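Ispd/ispf bifunctional enzyme (Campylobacter jejuni, PDB 1W55) catalyses two steps of non-mevalonate isoprenoid biosynthesis, transferring CMP from CTP to methylerythritol phosphate and, in a second domain, cyclising the phosphorylated product with release of CMP. Local coordinates at residues S2-I7 and Y45-I50; L33-T38 and K62-Y67; C119-L124 and T147-K152; E209-N214 and L363-W368; E284-A289 and H327-D332. All blocks are in the same frame, centred on the assembly; numbering follows the deposited sequence.

Contact 1: residues S2-I7 and Y45-I50; sequences SEMSLI and YPFKKI
Met4 runs out with CG opposite the backbone N (chi1 -168°) and then bends at its last torsion, 58°, which brings the methyl CE over the middle of the Tyr45 ring, 3.6 Å from the ring centroid. This is a CH-pi contact; the sulfur sits farther off above the same face, a longer Met-aromatic approach. CE also comes within 3.5 Å of Phe47 CE2. The Phe47 ring is sandwiched: Leu6 CB covers the centre of one face, and Tyr45 CD2 lies toward the rim of the other. Leu6 CD2 reaches Ile50 CG2 at 4.0 Å. Two backbone bonds hold the segments together here, Lys48 N to Met4 O (3.0 Å) and Leu6 N to Lys49 O (2.9 Å). At the outer end a water bonded to Tyr45 OH makes a weak link to Ser2 O. Lys48 and Lys49 turn their amines away, to salt bridges with Asp88 and Glu68, while Ser5 OG bonds to Ser89 OG. The pairing of Leu6 with Ile50 starts the parallel union of strands 4-9 and 50-54, with helix 33-42 as the crossover: a right-handed beta-alpha-beta unit of the Rossmann-like GT-A fold of IspD cytidylyltransferases.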
# COMPACT_ATOMS: atom_id res chain seq x y z
N SER A 2 40.62 15.20 12.28
CA SER A 2 40.18 16.62 12.20
C SER A 2 38.85 16.77 11.43
O SER A 2 38.08 15.80 11.33
CB SER A 2 41.28 17.49 11.57
OG SER A 2 41.76 18.45 12.50
N GLU A 3 38.60 17.97 10.90
CA GLU A 3 37.29 18.27 10.33
C GLU A 3 37.18 18.24 8.80
O GLU A 3 38.18 18.25 8.07
CB GLU A 3 36.72 19.58 10.90
CG GLU A 3 35.69 19.32 11.99
CD GLU A 3 34.40 20.10 11.80
OE1 GLU A 3 34.30 21.22 12.35
OE2 GLU A 3 33.49 19.58 11.12
N MET A 4 35.93 18.20 8.34
CA MET A 4 35.57 17.96 6.96
C MET A 4 34.58 19.02 6.49
O MET A 4 33.65 19.39 7.21
CB MET A 4 34.94 16.58 6.84
CG MET A 4 34.78 16.07 5.41
SD MET A 4 34.40 14.32 5.36
CE MET A 4 32.88 14.23 6.34
N SER A 5 34.80 19.50 5.26
CA SER A 5 33.86 20.37 4.56
C SER A 5 33.19 19.60 3.43
O SER A 5 33.57 18.47 3.14
CB SER A 5 34.57 21.61 4.02
OG SER A 5 35.10 22.40 5.06
N LEU A 6 32.18 20.21 2.81
CA LEU A 6 31.45 19.57 1.72
C LEU A 6 31.42 20.48 0.49
O LEU A 6 31.10 21.67 0.61
CB LEU A 6 30.02 19.19 2.16
CG LEU A 6 29.06 18.63 1.09
CD1 LEU A 6 29.52 17.25 0.62
CD2 LEU A 6 27.60 18.57 1.57
N ILE A 7 31.79 19.92 -0.66
CA ILE A 7 31.60 20.60 -1.94
C ILE A 7 30.59 19.82 -2.78
O ILE A 7 30.82 18.65 -3.13
CB ILE A 7 32.92 20.78 -2.72
CG1 ILE A 7 33.93 21.64 -1.93
CG2 ILE A 7 32.65 21.39 -4.10
CD1 ILE A 7 35.33 21.70 -2.57
N TYR A 45 26.34 14.90 8.55
CA TYR A 45 27.58 15.32 9.20
C TYR A 45 27.59 16.82 9.42
O TYR A 45 27.07 17.57 8.60
CB TYR A 45 28.77 14.90 8.33
CG TYR A 45 30.13 15.09 8.95
CD1 TYR A 45 30.71 14.11 9.77
CD2 TYR A 45 30.87 16.26 8.71
CE1 TYR A 45 31.97 14.30 10.33
CE2 TYR A 45 32.12 16.45 9.28
CZ TYR A 45 32.66 15.47 10.08
OH TYR A 45 33.91 15.69 10.62
N PRO A 46 28.18 17.28 10.53
CA PRO A 46 28.31 18.72 10.78
C PRO A 46 29.50 19.33 10.03
O PRO A 46 30.51 19.69 10.65
CB PRO A 46 28.51 18.80 12.30
CG PRO A 46 29.17 17.51 12.67
CD PRO A 46 28.73 16.48 11.64
N PHE A 47 29.37 19.46 8.70
CA PHE A 47 30.44 20.01 7.87
C PHE A 47 30.79 21.43 8.30
O PHE A 47 29.91 22.21 8.65
CB PHE A 47 30.04 20.02 6.39
CG PHE A 47 29.82 18.65 5.82
CD1 PHE A 47 28.53 18.15 5.64
CD2 PHE A 47 30.91 17.86 5.44
CE1 PHE A 47 28.31 16.88 5.10
CE2 PHE A 47 30.71 16.59 4.89
CZ PHE A 47 29.41 16.10 4.72
N LYS A 48 32.09 21.72 8.27
CA LYS A 48 32.63 23.04 8.62
C LYS A 48 32.14 24.12 7.67
O LYS A 48 31.89 25.27 8.07
CB LYS A 48 34.16 23.00 8.59
CG LYS A 48 34.81 24.04 9.47
CD LYS A 48 36.17 24.45 8.93
CE LYS A 48 36.84 25.48 9.82
NZ LYS A 48 38.32 25.31 9.77
N LYS A 49 32.01 23.74 6.41
CA LYS A 49 31.56 24.64 5.36
C LYS A 49 30.88 23.78 4.31
O LYS A 49 31.24 22.61 4.11
CB LYS A 49 32.77 25.36 4.77
CG LYS A 49 32.43 26.63 4.01
CD LYS A 49 33.66 27.21 3.33
CE LYS A 49 34.34 28.25 4.21
NZ LYS A 49 34.62 29.52 3.48
N ILE A 50 29.86 24.34 3.66
CA ILE A 50 29.22 23.70 2.52
C ILE A 50 29.27 24.62 1.30
O ILE A 50 28.75 25.74 1.32
CB ILE A 50 27.76 23.26 2.86
CG1 ILE A 50 27.78 22.31 4.06
CG2 ILE A 50 27.12 22.56 1.67
CD1 ILE A 50 26.46 22.19 4.81
O HOH W 1 35.51 13.55 10.86

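Contact 2: residues L33-T38 and K62-Y67; sequences LWLYAT and KFTKNY
In the IspD domain, helix 33-42 faces the loop between helix 57-61 and strand 68-71, the backbones coming nearest at Leu35 and Phe63, whose CA atoms are 8.0 Å apart. Thr38 points its methyl at the Tyr67 ring: CG2 lies over one face, 3.6 Å from Tyr67 CZ, in a CH-pi contact, while Asn66 CB lies toward the rim of the opposite face. Leu35 meets the same ring differently, CD1 lying in the ring plane at the edge, 3.7 Å from Tyr67 CE1. Its other methyl, CD2, leans on Phe63 CB at 4.1 Å. Trp34 has CG between its backbone N and carbonyl carbon (chi1 68°), which swings the indole across Leu35 CB and carries its six-membered ring to the loop. There CZ2 comes within 3.9 Å of Phe63 CB, and Thr64 CG2 lies at the indole edge near CH2. Thr38 OG1 bonds back to Trp34 O at 2.7 Å, from the face opposite to that used by Thr38 N, leaving the methyl to meet the tyrosine. An ST turn, Asn66 N to Thr64 OG1, precedes Tyr67. Tyr67 also packs on Ile50 and Val52 of strand 50-54, and Phe63 stacks on Phe334 of a second subunit. No polar bond crosses between the segments, those of Thr38 OG1 and Thr64 OG1 staying within their own, and the two are held by the fit of methyls and rings.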
# COMPACT_ATOMS: atom_id res chain seq x y z
N LEU A 33 16.20 19.76 -7.36
CA LEU A 33 17.05 18.58 -7.18
C LEU A 33 18.37 18.90 -6.48
O LEU A 33 18.78 18.16 -5.61
CB LEU A 33 17.32 17.90 -8.54
CG LEU A 33 18.25 16.68 -8.57
CD1 LEU A 33 17.75 15.64 -9.57
CD2 LEU A 33 19.72 17.05 -8.84
N TRP A 34 19.01 20.01 -6.85
CA TRP A 34 20.33 20.39 -6.32
C TRP A 34 20.23 20.65 -4.83
O TRP A 34 21.12 20.31 -4.06
CB TRP A 34 20.91 21.62 -7.05
CG TRP A 34 20.15 22.92 -6.79
CD1 TRP A 34 19.15 23.45 -7.56
CD2 TRP A 34 20.34 23.84 -5.70
NE1 TRP A 34 18.71 24.64 -7.02
CE2 TRP A 34 19.41 24.89 -5.87
CE3 TRP A 34 21.19 23.87 -4.59
CZ2 TRP A 34 19.30 25.95 -4.96
CZ3 TRP A 34 21.08 24.92 -3.69
CH2 TRP A 34 20.14 25.95 -3.88
N LEU A 35 19.12 21.26 -4.41
CA LEU A 35 18.89 21.56 -3.01
C LEU A 35 18.54 20.28 -2.25
O LEU A 35 19.07 20.04 -1.16
CB LEU A 35 17.81 22.64 -2.85
CG LEU A 35 17.44 23.11 -1.43
CD1 LEU A 35 18.67 23.65 -0.64
CD2 LEU A 35 16.31 24.15 -1.52
N TYR A 36 17.69 19.44 -2.83
CA TYR A 36 17.40 18.14 -2.24
C TYR A 36 18.68 17.31 -1.98
O TYR A 36 18.86 16.78 -0.88
CB TYR A 36 16.42 17.35 -3.12
CG TYR A 36 15.91 16.08 -2.47
CD1 TYR A 36 14.67 16.04 -1.84
CD2 TYR A 36 16.68 14.91 -2.49
CE1 TYR A 36 14.19 14.86 -1.25
CE2 TYR A 36 16.23 13.73 -1.91
CZ TYR A 36 14.98 13.71 -1.28
OH TYR A 36 14.54 12.55 -0.70
N ALA A 37 19.55 17.20 -2.98
CA ALA A 37 20.80 16.44 -2.83
C ALA A 37 21.73 17.03 -1.77
O ALA A 37 22.32 16.29 -0.97
CB ALA A 37 21.53 16.33 -4.17
N THR A 38 21.85 18.36 -1.75
CA THR A 38 22.69 19.06 -0.77
C THR A 38 22.16 18.87 0.65
O THR A 38 22.93 18.57 1.57
CB THR A 38 22.83 20.56 -1.13
OG1 THR A 38 23.29 20.70 -2.48
CG2 THR A 38 23.94 21.18 -0.34
N LYS A 62 18.30 32.36 -3.87
CA LYS A 62 16.92 32.64 -3.46
C LYS A 62 16.26 31.48 -2.73
O LYS A 62 15.13 31.62 -2.26
CB LYS A 62 16.08 33.02 -4.69
CG LYS A 62 16.42 34.39 -5.23
CD LYS A 62 15.61 34.72 -6.45
CE LYS A 62 15.92 36.14 -6.92
NZ LYS A 62 14.76 36.72 -7.67
N PHE A 63 16.96 30.36 -2.62
CA PHE A 63 16.39 29.12 -2.07
C PHE A 63 16.96 28.76 -0.71
O PHE A 63 16.40 27.91 -0.01
CB PHE A 63 16.62 27.95 -3.04
CG PHE A 63 15.72 27.99 -4.24
CD1 PHE A 63 15.99 28.83 -5.31
CD2 PHE A 63 14.59 27.17 -4.31
CE1 PHE A 63 15.16 28.87 -6.42
CE2 PHE A 63 13.75 27.19 -5.41
CZ PHE A 63 14.03 28.04 -6.47
N THR A 64 18.07 29.37 -0.34
CA THR A 64 18.68 29.09 0.95
C THR A 64 19.73 30.14 1.32
O THR A 64 20.26 30.83 0.45
CB THR A 64 19.30 27.65 0.97
OG1 THR A 64 19.94 27.41 2.22
CG2 THR A 64 20.43 27.52 -0.06
N LYS A 65 20.04 30.22 2.61
CA LYS A 65 21.10 31.08 3.12
C LYS A 65 22.21 30.23 3.77
O LYS A 65 23.15 30.77 4.35
CB LYS A 65 20.53 32.09 4.12
CG LYS A 65 19.50 31.50 5.12
CD LYS A 65 18.61 32.59 5.73
CE LYS A 65 17.22 32.61 5.09
NZ LYS A 65 16.82 33.99 4.66
N ASN A 66 22.09 28.91 3.65
CA ASN A 66 22.95 27.97 4.38
C ASN A 66 24.26 27.56 3.71
O ASN A 66 25.10 26.92 4.35
CB ASN A 66 22.16 26.70 4.73
CG ASN A 66 21.12 26.93 5.80
OD1 ASN A 66 21.29 27.78 6.68
ND2 ASN A 66 20.02 26.18 5.74
N TYR A 67 24.44 27.89 2.44
CA TYR A 67 25.63 27.42 1.72
C TYR A 67 26.39 28.54 1.08
O TYR A 67 25.86 29.63 0.85
CB TYR A 67 25.26 26.40 0.64
CG TYR A 67 24.20 25.39 1.04
CD1 TYR A 67 23.05 25.24 0.28
CD2 TYR A 67 24.36 24.60 2.17
CE1 TYR A 67 22.09 24.32 0.63
CE2 TYR A 67 23.39 23.68 2.54
CZ TYR A 67 22.26 23.55 1.76
OH TYR A 67 21.29 22.64 2.11

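Contact 3: residues C119-L124 and T147-K152; sequences CITPAL and TPQISK
Ile120 and Ile150 form a hydrogen-bonded antiparallel pair, joining strands 119-124 and 149-152 in the mixed central sheet of the cytidylyltransferase domain, a GT-A fold. Ile120 N gives to Ile150 O at 2.7 Å and Ile150 N to Ile120 O at 2.9 Å. Their side chains share one sheet face, where Leu110 of helix 104-111 packs on both. Cys119 and Ser151 are the neighbouring non-hydrogen-bonded pair and point to the other face. Past the regular pairing, the cis peptide before Pro148 accompanies the change to loop, and Pro148 O lies 3.0 Å from Pro122 CD. Thr121 and Gln149 run side by side, joined through their polar ends. Asp168 accepts a second bond from Gln149 NE2, and the backbone N of Asp169 gives to Gln149 OE1, so both ends of the amide are held. With its rotation fixed in this way, the amide directs NE2 at Thr121 OG1 over 2.8 Å, the N-H...O angle 171° and the hydroxyl oxygen only 4° out of the amide plane.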
# COMPACT_ATOMS: atom_id res chain seq x y z
N CYS A 119 42.48 9.33 -0.61
CA CYS A 119 41.16 9.52 -1.18
C CYS A 119 40.32 8.27 -0.94
O CYS A 119 40.78 7.15 -1.21
CB CYS A 119 41.27 9.84 -2.67
SG CYS A 119 39.71 10.07 -3.54
N ILE A 120 39.11 8.47 -0.41
CA ILE A 120 38.17 7.37 -0.16
C ILE A 120 36.95 7.50 -1.07
O ILE A 120 36.28 8.53 -1.08
CB ILE A 120 37.69 7.34 1.31
CG1 ILE A 120 38.75 7.90 2.29
CG2 ILE A 120 37.20 5.92 1.68
CD1 ILE A 120 40.05 7.07 2.39
N THR A 121 36.65 6.43 -1.81
CA THR A 121 35.63 6.48 -2.84
C THR A 121 34.84 5.17 -2.91
O THR A 121 35.40 4.09 -2.69
CB THR A 121 36.28 6.81 -4.23
OG1 THR A 121 35.26 6.87 -5.24
CG2 THR A 121 37.15 5.67 -4.71
N PRO A 122 33.55 5.27 -3.20
CA PRO A 122 32.75 4.09 -3.52
C PRO A 122 33.01 3.61 -4.94
O PRO A 122 33.39 4.38 -5.82
CB PRO A 122 31.29 4.58 -3.38
CG PRO A 122 31.37 6.00 -2.92
CD PRO A 122 32.75 6.50 -3.23
N ALA A 123 32.81 2.31 -5.14
CA ALA A 123 33.06 1.66 -6.42
C ALA A 123 32.19 0.42 -6.50
O ALA A 123 31.83 -0.18 -5.48
CB ALA A 123 34.52 1.30 -6.56
N LEU A 124 31.86 0.04 -7.73
CA LEU A 124 31.08 -1.15 -8.00
C LEU A 124 31.82 -1.98 -9.04
O LEU A 124 32.46 -1.44 -9.93
CB LEU A 124 29.70 -0.77 -8.55
CG LEU A 124 28.78 0.03 -7.62
CD1 LEU A 124 27.58 0.52 -8.41
CD2 LEU A 124 28.36 -0.80 -6.41
N THR A 147 30.43 8.65 -6.19
CA THR A 147 30.66 9.82 -5.36
C THR A 147 29.60 9.60 -4.24
O THR A 147 28.65 8.85 -4.49
CB THR A 147 30.37 11.03 -6.31
OG1 THR A 147 31.58 11.71 -6.68
CG2 THR A 147 29.49 12.04 -5.75
N PRO A 148 29.71 10.15 -3.02
CA PRO A 148 30.76 11.08 -2.56
C PRO A 148 32.16 10.50 -2.44
O PRO A 148 32.34 9.29 -2.30
CB PRO A 148 30.29 11.50 -1.15
CG PRO A 148 28.87 11.00 -1.00
CD PRO A 148 28.74 9.85 -1.95
N GLN A 149 33.16 11.38 -2.53
CA GLN A 149 34.55 10.98 -2.40
C GLN A 149 35.17 11.89 -1.35
O GLN A 149 34.91 13.09 -1.35
CB GLN A 149 35.27 11.12 -3.75
CG GLN A 149 34.71 10.23 -4.87
CD GLN A 149 35.47 10.33 -6.19
OE1 GLN A 149 35.71 11.43 -6.70
NE2 GLN A 149 35.82 9.18 -6.77
N ILE A 150 35.95 11.33 -0.44
CA ILE A 150 36.63 12.13 0.57
C ILE A 150 38.12 12.16 0.27
O ILE A 150 38.74 11.12 0.04
CB ILE A 150 36.40 11.57 2.00
CG1 ILE A 150 34.92 11.43 2.31
CG2 ILE A 150 37.03 12.49 3.04
CD1 ILE A 150 34.64 10.55 3.54
N SER A 151 38.69 13.36 0.31
CA SER A 151 40.10 13.55 0.03
C SER A 151 40.72 14.45 1.07
O SER A 151 40.02 15.25 1.71
CB SER A 151 40.29 14.18 -1.36
OG SER A 151 39.75 13.36 -2.37
N LYS A 152 42.03 14.33 1.23
CA LYS A 152 42.79 15.33 1.97
C LYS A 152 42.81 16.56 1.09
O LYS A 152 43.21 16.50 -0.09
CB LYS A 152 44.22 14.85 2.28
CG LYS A 152 44.30 13.55 3.09
CD LYS A 152 45.08 13.74 4.40
CE LYS A 152 45.42 12.40 5.06
NZ LYS A 152 45.99 11.39 4.09

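Contact 4: residues E209-N214 and L363-W368; sequences EIFTGN and LKYFDW
The Phe211 ring turns its edge to the face of Tyr365, an offset edge-to-face pair with centroids 5.5 Å apart and planes at 61°. Phe211 CE1 comes in to 3.7 Å from Tyr365 CZ, while Tyr365 OH sits near the phenylalanine plane at its edge, 3.3 Å from Phe211 CZ. Leu363 O also lies at that ring's edge. Phe298 meets both rings, edge-to-face with Phe211 and at a shallower angle with Tyr365. Strands 210-224 and 354-365 run antiparallel in the mixed sheet of the IspF domain, near its junction with the IspD domain. Phe211 and Leu363 are a hydrogen-bonded pair: Phe211 N gives to Leu363 O at 2.7 Å, and Leu363 N to Phe211 O at 2.8 Å. Two residues out, a water takes over the bridging, giving to Glu209 O at 2.6 Å and accepting from Tyr365 N at 3.1 Å. With chi1 at -65°, Ile210 CG2 stands opposite the backbone N and comes within 3.3 Å of Leu363 O. The Glu209 carboxylate runs alongside the tyrosine but takes its salt bridges from Lys364 and Arg335 of a second subunit, while Lys364 NZ of this chain makes the equivalent salt bridge with Glu209 of a fourth subunit.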
# COMPACT_ATOMS: atom_id res chain seq x y z
N GLU A 209 2.26 22.15 -5.56
CA GLU A 209 2.15 23.61 -5.51
C GLU A 209 1.93 24.21 -6.88
O GLU A 209 2.50 23.76 -7.89
CB GLU A 209 3.34 24.29 -4.80
CG GLU A 209 3.42 23.99 -3.32
CD GLU A 209 4.37 24.89 -2.53
OE1 GLU A 209 4.16 25.07 -1.31
OE2 GLU A 209 5.34 25.41 -3.11
N ILE A 210 1.07 25.22 -6.91
CA ILE A 210 0.76 25.91 -8.15
C ILE A 210 1.00 27.41 -7.97
O ILE A 210 0.57 28.00 -6.98
CB ILE A 210 -0.70 25.58 -8.61
CG1 ILE A 210 -0.80 24.09 -8.96
CG2 ILE A 210 -1.11 26.44 -9.80
CD1 ILE A 210 -2.22 23.61 -9.31
N PHE A 211 1.71 28.01 -8.94
CA PHE A 211 2.13 29.40 -8.85
C PHE A 211 1.32 30.30 -9.77
O PHE A 211 1.13 29.98 -10.95
CB PHE A 211 3.62 29.52 -9.20
CG PHE A 211 4.52 28.87 -8.20
CD1 PHE A 211 4.49 27.49 -8.01
CD2 PHE A 211 5.41 29.64 -7.47
CE1 PHE A 211 5.32 26.89 -7.08
CE2 PHE A 211 6.25 29.05 -6.54
CZ PHE A 211 6.20 27.67 -6.34
N THR A 212 0.87 31.43 -9.23
CA THR A 212 0.07 32.39 -9.98
C THR A 212 0.96 33.47 -10.58
O THR A 212 1.91 33.91 -9.94
CB THR A 212 -1.01 33.09 -9.08
OG1 THR A 212 -1.66 34.11 -9.84
CG2 THR A 212 -0.37 33.92 -7.95
N GLY A 213 0.62 33.91 -11.79
CA GLY A 213 1.27 35.05 -12.42
C GLY A 213 0.25 36.04 -12.96
O GLY A 213 -0.81 35.65 -13.44
N ASN A 214 0.55 37.33 -12.85
CA ASN A 214 -0.26 38.35 -13.49
C ASN A 214 0.57 39.15 -14.49
O ASN A 214 1.78 39.21 -14.38
CB ASN A 214 -0.99 39.25 -12.47
CG ASN A 214 -0.05 40.12 -11.65
OD1 ASN A 214 0.74 40.88 -12.19
ND2 ASN A 214 -0.16 40.02 -10.33
N LEU A 363 1.02 28.10 -13.05
CA LEU A 363 2.15 27.24 -13.34
C LEU A 363 2.21 26.16 -12.27
O LEU A 363 1.98 26.43 -11.09
CB LEU A 363 3.46 28.03 -13.22
CG LEU A 363 4.03 28.95 -14.29
CD1 LEU A 363 5.45 29.38 -13.81
CD2 LEU A 363 4.07 28.26 -15.67
N LYS A 364 2.54 24.94 -12.69
CA LYS A 364 2.85 23.85 -11.77
C LYS A 364 4.28 23.40 -12.05
O LYS A 364 4.88 23.84 -13.03
CB LYS A 364 1.90 22.68 -11.99
CG LYS A 364 2.11 21.99 -13.32
CD LYS A 364 1.11 20.89 -13.56
CE LYS A 364 1.29 20.31 -14.95
NZ LYS A 364 0.63 18.99 -15.11
N TYR A 365 4.80 22.52 -11.20
CA TYR A 365 6.10 21.90 -11.45
C TYR A 365 5.99 20.85 -12.55
O TYR A 365 5.06 20.04 -12.56
CB TYR A 365 6.66 21.24 -10.19
CG TYR A 365 6.98 22.22 -9.09
CD1 TYR A 365 6.49 22.01 -7.79
CD2 TYR A 365 7.78 23.34 -9.32
CE1 TYR A 365 6.79 22.89 -6.76
CE2 TYR A 365 8.07 24.24 -8.29
CZ TYR A 365 7.56 24.00 -7.01
OH TYR A 365 7.84 24.86 -5.98
N PHE A 366 6.96 20.86 -13.44
CA PHE A 366 7.04 19.85 -14.48
C PHE A 366 7.02 18.46 -13.86
O PHE A 366 7.80 18.16 -12.95
CB PHE A 366 8.32 20.03 -15.32
CG PHE A 366 8.52 18.92 -16.32
CD1 PHE A 366 7.58 18.69 -17.33
CD2 PHE A 366 9.64 18.09 -16.24
CE1 PHE A 366 7.76 17.65 -18.25
CE2 PHE A 366 9.84 17.05 -17.16
CZ PHE A 366 8.90 16.82 -18.16
N ASP A 367 6.14 17.62 -14.37
CA ASP A 367 6.01 16.26 -13.89
C ASP A 367 6.93 15.35 -14.70
O ASP A 367 6.54 14.79 -15.74
CB ASP A 367 4.56 15.80 -14.00
CG ASP A 367 4.36 14.37 -13.55
OD1 ASP A 367 5.20 13.84 -12.78
OD2 ASP A 367 3.37 13.69 -13.92
N TRP A 368 8.16 15.21 -14.22
CA TRP A 368 9.19 14.44 -14.91
C TRP A 368 8.92 12.92 -14.86
O TRP A 368 9.65 12.14 -15.46
CB TRP A 368 10.56 14.78 -14.32
CG TRP A 368 10.58 14.75 -12.81
CD1 TRP A 368 10.59 15.83 -11.96
CD2 TRP A 368 10.60 13.59 -11.97
NE1 TRP A 368 10.61 15.41 -10.65
CE2 TRP A 368 10.61 14.03 -10.63
CE3 TRP A 368 10.60 12.20 -12.23
CZ2 TRP A 368 10.63 13.14 -9.55
CZ3 TRP A 368 10.60 11.32 -11.15
CH2 TRP A 368 10.62 11.80 -9.83
O HOH W 2 3.13 21.39 -8.88

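Contact 5: residues E284-A289 and H327-D332; sequences ELLKQA and HTLDLD
Thr328, near the end of helix 318-329, meets Lys287 in two ways, by its methyl and by its carbonyl. The methyl CG2 lies 3.8 Å from Lys287 CB and also faces Leu286, with 4.3 Å between Thr328 CG2 and Leu286 CD2. It can turn to helix 282-295 because the hydroxyl lies beside the backbone N and bonds back to Asn324 O in its own helix. Thr328 O takes a hydrogen bond from Lys287 NZ at 3.1 Å, the donor tilted 24° from the carbonyl plane. To get there the lysine starts out extended and then folds at its last two torsions, -83° and -79°, curling round the carbonyl so that Lys287 CE also comes to 3.4 Å from Thr328 O. The C-terminal end of the helix probably adds to the negative potential of this carbonyl, which suits an ammonium group. Both helices belong to the IspF domain; the end of 318-329 rests on strand 298-308, while 282-295 packs on helix 248-260 through Leu286 and Ala289. Leu329 follows, and the end of its side chain comes over to Leu286. Its CD2 methyl touches Leu286 CG at 3.9 Å, the two side chains crossing at about a right angle, and Leu300 and Ile303 of that strand lie against it. Asp330, with positive phi, is the first residue to leave helical angles, in a Schellman motif.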
# COMPACT_ATOMS: atom_id res chain seq x y z
N GLU A 284 7.61 35.07 -30.70
CA GLU A 284 8.88 34.37 -30.54
C GLU A 284 9.52 34.75 -29.21
O GLU A 284 10.10 33.90 -28.54
CB GLU A 284 9.83 34.67 -31.72
CG GLU A 284 11.22 34.04 -31.63
CD GLU A 284 11.22 32.51 -31.61
OE1 GLU A 284 10.34 31.87 -32.25
OE2 GLU A 284 12.11 31.93 -30.95
N LEU A 285 9.39 36.03 -28.84
CA LEU A 285 9.86 36.52 -27.54
C LEU A 285 9.11 35.82 -26.41
O LEU A 285 9.72 35.41 -25.43
CB LEU A 285 9.68 38.04 -27.42
CG LEU A 285 10.44 38.96 -28.38
CD1 LEU A 285 10.20 40.42 -28.01
CD2 LEU A 285 11.93 38.66 -28.40
N LEU A 286 7.79 35.69 -26.58
CA LEU A 286 6.94 34.92 -25.68
C LEU A 286 7.41 33.47 -25.54
O LEU A 286 7.56 32.96 -24.43
CB LEU A 286 5.48 34.94 -26.16
CG LEU A 286 4.49 33.97 -25.48
CD1 LEU A 286 4.38 34.24 -23.96
CD2 LEU A 286 3.11 34.01 -26.14
N LYS A 287 7.64 32.81 -26.68
CA LYS A 287 8.10 31.42 -26.69
C LYS A 287 9.43 31.26 -25.93
O LYS A 287 9.60 30.31 -25.16
CB LYS A 287 8.24 30.92 -28.12
CG LYS A 287 8.81 29.50 -28.22
CD LYS A 287 9.30 29.19 -29.63
CE LYS A 287 8.15 28.74 -30.55
NZ LYS A 287 7.76 27.31 -30.35
N GLN A 288 10.34 32.19 -26.14
CA GLN A 288 11.65 32.14 -25.49
C GLN A 288 11.57 32.39 -23.98
O GLN A 288 12.34 31.82 -23.21
CB GLN A 288 12.62 33.13 -26.14
CG GLN A 288 13.16 32.66 -27.49
CD GLN A 288 14.10 33.67 -28.12
OE1 GLN A 288 15.00 34.20 -27.45
NE2 GLN A 288 13.91 33.95 -29.39
N ALA A 289 10.64 33.25 -23.57
CA ALA A 289 10.40 33.49 -22.15
C ALA A 289 9.86 32.22 -21.46
O ALA A 289 10.30 31.87 -20.36
CB ALA A 289 9.43 34.64 -21.97
N HIS A 327 -0.07 27.06 -30.16
CA HIS A 327 0.95 26.55 -31.09
C HIS A 327 2.34 27.06 -30.71
O HIS A 327 3.28 26.28 -30.64
CB HIS A 327 0.59 26.93 -32.54
CG HIS A 327 1.67 26.62 -33.53
ND1 HIS A 327 2.55 27.57 -34.00
CD2 HIS A 327 2.01 25.45 -34.15
CE1 HIS A 327 3.39 27.00 -34.86
NE2 HIS A 327 3.08 25.72 -34.96
N THR A 328 2.44 28.36 -30.45
CA THR A 328 3.67 29.00 -29.96
C THR A 328 4.21 28.33 -28.68
O THR A 328 5.42 28.13 -28.55
CB THR A 328 3.37 30.50 -29.66
OG1 THR A 328 3.10 31.20 -30.88
CG2 THR A 328 4.60 31.23 -29.05
N LEU A 329 3.32 28.01 -27.74
CA LEU A 329 3.77 27.51 -26.44
C LEU A 329 3.71 26.00 -26.36
O LEU A 329 4.05 25.42 -25.33
CB LEU A 329 2.98 28.16 -25.29
CG LEU A 329 3.08 29.68 -25.18
CD1 LEU A 329 2.12 30.21 -24.11
CD2 LEU A 329 4.53 30.13 -24.89
N ASP A 330 3.29 25.35 -27.45
CA ASP A 330 3.14 23.90 -27.50
C ASP A 330 2.23 23.40 -26.36
O ASP A 330 2.56 22.47 -25.60
CB ASP A 330 4.52 23.20 -27.54
CG ASP A 330 4.42 21.69 -27.77
OD1 ASP A 330 3.44 21.22 -28.40
OD2 ASP A 330 5.27 20.88 -27.34
N LEU A 331 1.07 24.05 -26.25
CA LEU A 331 0.05 23.73 -25.26
C LEU A 331 -1.22 23.27 -25.96
O LEU A 331 -1.49 23.67 -27.09
CB LEU A 331 -0.30 24.97 -24.45
CG LEU A 331 0.70 25.52 -23.43
CD1 LEU A 331 0.05 26.68 -22.67
CD2 LEU A 331 1.16 24.42 -22.48
N ASP A 332 -2.00 22.44 -25.28
CA ASP A 332 -3.31 22.10 -25.80
C ASP A 332 -4.20 23.35 -25.78
O ASP A 332 -4.19 24.13 -24.81
CB ASP A 332 -3.93 20.97 -24.99
CG ASP A 332 -3.41 19.60 -25.41
OD1 ASP A 332 -3.55 19.22 -26.61
OD2 ASP A 332 -2.84 18.83 -24.62

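In the fold
Contacts 1, 2 and 3 belong to the IspD domain, contact 5 to the IspF domain, and contact 4 to the IspF sheet near their junction. Contacts 1 and 2 touch at Ile50 CG2, 3.5 Å from Tyr67 CD2, and contacts 1 and 3 at Met4 SD, 4.0 Å from Ile150 CG2. CMP in the IspD site is about 8 Å from the Trp34 side chain (contact 2) and about 7 Å from that of Thr147 (contact 3). Contact 5 nests inside the loop closed by contact 4, their centres about 16 Å apart. Its Leu286 side chain is about 7 Å from those of His251 and Tyr270, probable metal and substrate ligands. Contacts 2 and 4 both reach the second subunit.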